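Local structure of putative MAR1 (Leishmania donovani, 1X9G) at residues 19-32 and 106-120. The protein is of unknown function but belongs to the isochorismatase superfamily and is a putative MAR1 ribonuclease. Sequence-based numbering, arbitrary orientation.
Sequences GKTAFLCVDLQEAF and DVDNAVVFGIEGHAC
T21 to V26 and N109 to G114 pair as neighbouring parallel strands at the centre of the six-stranded sheet of this isochorismatase-type fold. Their axes approach to 4.6 Å. From A22 N to I115 N the bonds pass alternately between the strands in a regular parallel ladder. A22 N donates to N109 O, and V111 N returns a nearly straight bond to A22 O (2.9 Å, 168°). The ladder closes with I115 N on V26 O at 3.2 Å. At the other end K20 O takes two donors, D108 N and N109 N.

T21, F23, C25, V111 and F113 share one face of the sheet. V111 CB meets the F23 ring edge-on, 3.6 Å from F23 CD2. The F113 ring folds back over the first strand, because its chi1 of 50° sets CG between its backbone N and carbonyl carbon. One ring face covers L24 O and C25 CA, the latter a CH-pi contact. C25 CB lies 3.5 Å from F113 CE1, and F23 CB sits at the ring edge. On the opposite face L24 and V112 pack against helix 117-130.

At the C-terminal end of the pair, I115 CG2 lies over one face of the F32 ring. A cis peptide joins I115 to E116, whose OE2 accepts a hydrogen bond from Q145 N. D27 OD1 makes a salt bridge to K90 NZ and OD2 a hydrogen bond to T65 OG1. The contact thus couples an apolar, backbone-bonded core to the C-terminal ends of the strands, where polar groups collect. D27, K90 and C120 sit where isochorismatase-like hydrolases carry their Asp-Lys-Cys triad, so this is probably the active site.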
loop_
_atom_site.group_PDB
_atom_site.type_symbol
_atom_site.label_atom_id
_atom_site.label_comp_id
_atom_site.label_asym_id
_atom_site.label_seq_id
_atom_site.Cartn_x
_atom_site.Cartn_y
_atom_site.Cartn_z
ATOM N N GLY A 19 -0.264 -10.713 -29.270
ATOM C CA GLY A 19 1.090 -11.084 -28.833
ATOM C C GLY A 19 1.219 -12.494 -28.289
ATOM O O GLY A 19 0.469 -13.381 -28.694
ATOM N N LYS A 20 2.196 -12.704 -27.407
ATOM C CA LYS A 20 2.441 -13.999 -26.772
ATOM C C LYS A 20 2.592 -13.824 -25.265
ATOM O O LYS A 20 3.070 -12.795 -24.796
ATOM C CB LYS A 20 3.719 -14.684 -27.304
ATOM C CG LYS A 20 3.860 -14.781 -28.814
ATOM C CD LYS A 20 4.888 -15.838 -29.210
ATOM C CE LYS A 20 4.615 -16.455 -30.628
ATOM N NZ LYS A 20 3.987 -17.843 -30.603
ATOM N N THR A 21 2.209 -14.860 -24.526
ATOM C CA THR A 21 2.290 -14.924 -23.082
ATOM C C THR A 21 2.960 -16.221 -22.665
ATOM O O THR A 21 2.529 -17.294 -23.081
ATOM C CB THR A 21 0.877 -14.973 -22.468
ATOM O OG1 THR A 21 0.209 -13.727 -22.694
ATOM C CG2 THR A 21 0.953 -15.280 -20.945
ATOM N N ALA A 22 3.997 -16.137 -21.837
ATOM C CA ALA A 22 4.533 -17.338 -21.176
ATOM C C ALA A 22 3.906 -17.515 -19.796
ATOM O O ALA A 22 3.867 -16.569 -18.976
ATOM C CB ALA A 22 6.092 -17.320 -21.082
ATOM N N PHE A 23 3.367 -18.714 -19.579
ATOM C CA PHE A 23 3.097 -19.229 -18.259
ATOM C C PHE A 23 4.379 -19.837 -17.693
ATOM O O PHE A 23 5.015 -20.691 -18.304
ATOM C CB PHE A 23 1.942 -20.230 -18.287
ATOM C CG PHE A 23 0.663 -19.669 -18.896
ATOM C CD1 PHE A 23 0.012 -20.339 -19.916
ATOM C CD2 PHE A 23 0.116 -18.463 -18.439
ATOM C CE1 PHE A 23 -1.181 -19.822 -20.490
ATOM C CE2 PHE A 23 -1.067 -17.942 -19.002
ATOM C CZ PHE A 23 -1.718 -18.633 -20.040
ATOM N N LEU A 24 4.778 -19.346 -16.527
ATOM C CA LEU A 24 6.040 -19.732 -15.927
ATOM C C LEU A 24 5.768 -20.366 -14.591
ATOM O O LEU A 24 5.338 -19.681 -13.660
ATOM C CB LEU A 24 6.915 -18.506 -15.780
ATOM C CG LEU A 24 8.342 -18.700 -15.347
ATOM C CD1 LEU A 24 8.903 -20.000 -15.959
ATOM C CD2 LEU A 24 9.190 -17.433 -15.704
ATOM N N CYS A 25 6.015 -21.674 -14.506
ATOM C CA CYS A 25 5.641 -22.451 -13.344
ATOM C C CYS A 25 6.880 -22.689 -12.489
ATOM O O CYS A 25 7.747 -23.516 -12.833
ATOM C CB CYS A 25 4.998 -23.764 -13.770
ATOM S SG CYS A 25 4.683 -24.856 -12.365
ATOM N N VAL A 26 6.986 -21.948 -11.383
ATOM C CA VAL A 26 8.297 -21.850 -10.743
ATOM C C VAL A 26 8.519 -22.692 -9.483
ATOM O O VAL A 26 7.840 -22.500 -8.506
ATOM C CB VAL A 26 8.924 -20.387 -10.730
ATOM C CG1 VAL A 26 7.939 -19.337 -11.035
ATOM C CG2 VAL A 26 9.759 -20.095 -9.482
ATOM N N ASP A 27 9.440 -23.668 -9.589
ATOM C CA ASP A 27 9.953 -24.488 -8.461
ATOM C C ASP A 27 8.946 -25.254 -7.573
ATOM O O ASP A 27 9.203 -25.519 -6.401
ATOM C CB ASP A 27 10.934 -23.676 -7.611
ATOM C CG ASP A 27 12.078 -23.096 -8.426
ATOM O OD1 ASP A 27 12.859 -22.298 -7.828
ATOM O OD2 ASP A 27 12.224 -23.430 -9.635
ATOM N N LEU A 28 7.823 -25.667 -8.142
ATOM C CA LEU A 28 6.856 -26.462 -7.385
ATOM C C LEU A 28 7.307 -27.952 -7.168
ATOM O O LEU A 28 6.776 -28.901 -7.742
ATOM C CB LEU A 28 5.461 -26.308 -8.020
ATOM C CG LEU A 28 4.819 -24.907 -7.921
ATOM C CD1 LEU A 28 3.543 -24.794 -8.740
ATOM C CD2 LEU A 28 4.574 -24.416 -6.460
ATOM N N GLN A 29 8.291 -28.146 -6.301
ATOM C CA GLN A 29 8.973 -29.436 -6.162
ATOM C C GLN A 29 8.722 -30.079 -4.794
ATOM O O GLN A 29 8.142 -29.457 -3.888
ATOM C CB GLN A 29 10.477 -29.249 -6.412
ATOM C CG GLN A 29 10.723 -28.178 -7.445
ATOM C CD GLN A 29 12.155 -27.868 -7.681
ATOM O OE1 GLN A 29 12.485 -26.793 -8.183
ATOM N NE2 GLN A 29 13.037 -28.812 -7.351
ATOM N N GLU A 30 9.212 -31.313 -4.647
ATOM C CA GLU A 30 8.835 -32.191 -3.556
ATOM C C GLU A 30 9.315 -31.728 -2.186
ATOM O O GLU A 30 8.570 -31.828 -1.219
ATOM C CB GLU A 30 9.248 -33.640 -3.872
ATOM C CG GLU A 30 8.763 -34.720 -2.868
ATOM C CD GLU A 30 7.236 -34.756 -2.692
ATOM O OE1 GLU A 30 6.618 -33.703 -2.353
ATOM O OE2 GLU A 30 6.664 -35.855 -2.891
ATOM N N ALA A 31 10.531 -31.197 -2.099
ATOM C CA ALA A 31 11.057 -30.717 -0.818
ATOM C C ALA A 31 10.095 -29.741 -0.130
ATOM O O ALA A 31 9.966 -29.740 1.108
ATOM C CB ALA A 31 12.405 -30.060 -1.019
ATOM N N PHE A 32 9.401 -28.950 -0.961
ATOM C CA PHE A 32 8.595 -27.809 -0.556
ATOM C C PHE A 32 7.159 -28.125 -0.224
ATOM O O PHE A 32 6.548 -27.443 0.593
ATOM C CB PHE A 32 8.605 -26.771 -1.675
ATOM C CG PHE A 32 9.924 -26.099 -1.858
ATOM C CD1 PHE A 32 10.726 -26.419 -2.952
ATOM C CD2 PHE A 32 10.376 -25.153 -0.912
ATOM C CE1 PHE A 32 11.956 -25.801 -3.141
ATOM C CE2 PHE A 32 11.617 -24.522 -1.064
ATOM C CZ PHE A 32 12.419 -24.844 -2.196
ATOM N N ASP A 106 10.416 -13.736 -28.152
ATOM C CA ASP A 106 9.210 -13.200 -28.832
ATOM C C ASP A 106 7.951 -13.137 -27.955
ATOM O O ASP A 106 6.818 -13.164 -28.486
ATOM C CB ASP A 106 8.885 -14.053 -30.069
ATOM C CG ASP A 106 8.495 -15.481 -29.702
ATOM O OD1 ASP A 106 8.685 -15.878 -28.526
ATOM O OD2 ASP A 106 8.002 -16.212 -30.588
ATOM N N VAL A 107 8.145 -13.090 -26.629
ATOM C CA VAL A 107 7.037 -13.156 -25.667
ATOM C C VAL A 107 6.883 -11.775 -25.077
ATOM O O VAL A 107 7.884 -11.139 -24.753
ATOM C CB VAL A 107 7.237 -14.307 -24.586
ATOM C CG1 VAL A 107 6.310 -14.143 -23.351
ATOM C CG2 VAL A 107 6.977 -15.698 -25.213
ATOM N N ASP A 108 5.642 -11.290 -24.982
ATOM C CA ASP A 108 5.371 -9.939 -24.447
ATOM C C ASP A 108 5.032 -9.904 -22.959
ATOM O O ASP A 108 5.368 -8.924 -22.258
ATOM C CB ASP A 108 4.249 -9.302 -25.238
ATOM C CG ASP A 108 4.609 -9.156 -26.686
ATOM O OD1 ASP A 108 4.252 -10.035 -27.505
ATOM O OD2 ASP A 108 5.310 -8.179 -26.993
ATOM N N ASN A 109 4.356 -10.967 -22.502
ATOM C CA ASN A 109 3.792 -11.057 -21.163
ATOM C C ASN A 109 4.197 -12.334 -20.454
ATOM O O ASN A 109 4.195 -13.390 -21.056
ATOM C CB ASN A 109 2.273 -11.043 -21.225
ATOM C CG ASN A 109 1.749 -10.048 -22.208
ATOM O OD1 ASN A 109 1.474 -10.396 -23.340
ATOM N ND2 ASN A 109 1.628 -8.800 -21.797
ATOM N N ALA A 110 4.508 -12.245 -19.175
ATOM C CA ALA A 110 4.787 -13.409 -18.382
ATOM C C ALA A 110 3.835 -13.432 -17.214
ATOM O O ALA A 110 3.692 -12.439 -16.512
ATOM C CB ALA A 110 6.211 -13.387 -17.902
ATOM N N VAL A 111 3.178 -14.564 -17.036
ATOM C CA VAL A 111 2.326 -14.876 -15.918
ATOM C C VAL A 111 3.151 -15.822 -15.046
ATOM O O VAL A 111 3.454 -16.972 -15.440
ATOM C CB VAL A 111 1.053 -15.591 -16.409
ATOM C CG1 VAL A 111 0.183 -16.092 -15.248
ATOM C CG2 VAL A 111 0.264 -14.736 -17.399
ATOM N N VAL A 112 3.524 -15.349 -13.856
ATOM C CA VAL A 112 4.519 -16.012 -13.021
ATOM C C VAL A 112 3.858 -16.549 -11.778
ATOM O O VAL A 112 3.117 -15.844 -11.129
ATOM C CB VAL A 112 5.661 -15.063 -12.679
ATOM C CG1 VAL A 112 6.706 -15.760 -11.840
ATOM C CG2 VAL A 112 6.318 -14.588 -13.924
ATOM N N PHE A 113 4.063 -17.820 -11.469
ATOM C CA PHE A 113 3.372 -18.399 -10.338
ATOM C C PHE A 113 4.259 -19.462 -9.730
ATOM O O PHE A 113 5.145 -19.901 -10.394
ATOM C CB PHE A 113 2.004 -18.938 -10.767
ATOM C CG PHE A 113 2.048 -19.819 -11.954
ATOM C CD1 PHE A 113 2.033 -21.218 -11.804
ATOM C CD2 PHE A 113 2.071 -19.284 -13.237
ATOM C CE1 PHE A 113 2.098 -22.070 -12.926
ATOM C CE2 PHE A 113 2.116 -20.126 -14.362
ATOM C CZ PHE A 113 2.139 -21.526 -14.193
ATOM N N GLY A 114 4.027 -19.837 -8.475
ATOM C CA GLY A 114 4.877 -20.761 -7.733
ATOM C C GLY A 114 5.478 -20.265 -6.409
ATOM O O GLY A 114 4.928 -19.400 -5.751
ATOM N N ILE A 115 6.659 -20.787 -6.089
ATOM C CA ILE A 115 7.275 -20.702 -4.817
ATOM C C ILE A 115 8.781 -20.431 -5.052
ATOM O O ILE A 115 9.288 -20.872 -6.040
ATOM C CB ILE A 115 7.016 -21.997 -4.062
ATOM C CG1 ILE A 115 6.922 -21.688 -2.571
ATOM C CG2 ILE A 115 8.086 -23.159 -4.355
ATOM C CD1 ILE A 115 5.510 -21.773 -2.054
ATOM N N GLU A 116 9.485 -19.633 -4.220
ATOM C CA GLU A 116 8.940 -18.857 -3.094
ATOM C C GLU A 116 8.851 -17.385 -3.422
ATOM O O GLU A 116 9.777 -16.825 -4.027
ATOM C CB GLU A 116 9.831 -19.025 -1.867
ATOM C CG GLU A 116 10.106 -20.460 -1.467
ATOM C CD GLU A 116 10.313 -20.649 0.036
ATOM O OE1 GLU A 116 11.157 -21.505 0.379
ATOM O OE2 GLU A 116 9.659 -19.963 0.875
ATOM N N GLY A 117 7.763 -16.753 -2.950
ATOM C CA GLY A 117 7.439 -15.332 -3.209
ATOM C C GLY A 117 8.598 -14.357 -3.063
ATOM O O GLY A 117 8.789 -13.457 -3.893
ATOM N N HIS A 118 9.394 -14.568 -2.012
ATOM C CA HIS A 118 10.480 -13.661 -1.649
ATOM C C HIS A 118 11.853 -14.072 -2.176
ATOM O O HIS A 118 12.847 -13.373 -1.904
ATOM C CB HIS A 118 10.548 -13.546 -0.135
ATOM C CG HIS A 118 10.887 -14.835 0.535
ATOM N ND1 HIS A 118 9.995 -15.890 0.606
ATOM C CD2 HIS A 118 12.032 -15.266 1.113
ATOM C CE1 HIS A 118 10.567 -16.900 1.246
ATOM N NE2 HIS A 118 11.797 -16.539 1.577
ATOM N N ALA A 119 11.907 -15.180 -2.928
ATOM C CA ALA A 119 13.174 -15.780 -3.285
ATOM C C ALA A 119 13.252 -15.929 -4.791
ATOM O O ALA A 119 13.460 -14.934 -5.482
ATOM C CB ALA A 119 13.358 -17.126 -2.519
ATOM N N CYS A 120 13.019 -17.130 -5.329
ATOM C CA CYS A 120 13.039 -17.323 -6.757
ATOM C C CYS A 120 12.043 -16.419 -7.471
ATOM O O CYS A 120 12.405 -15.821 -8.513
ATOM C CB CYS A 120 12.786 -18.806 -7.116
ATOM S SG CYS A 120 13.883 -20.069 -6.252
#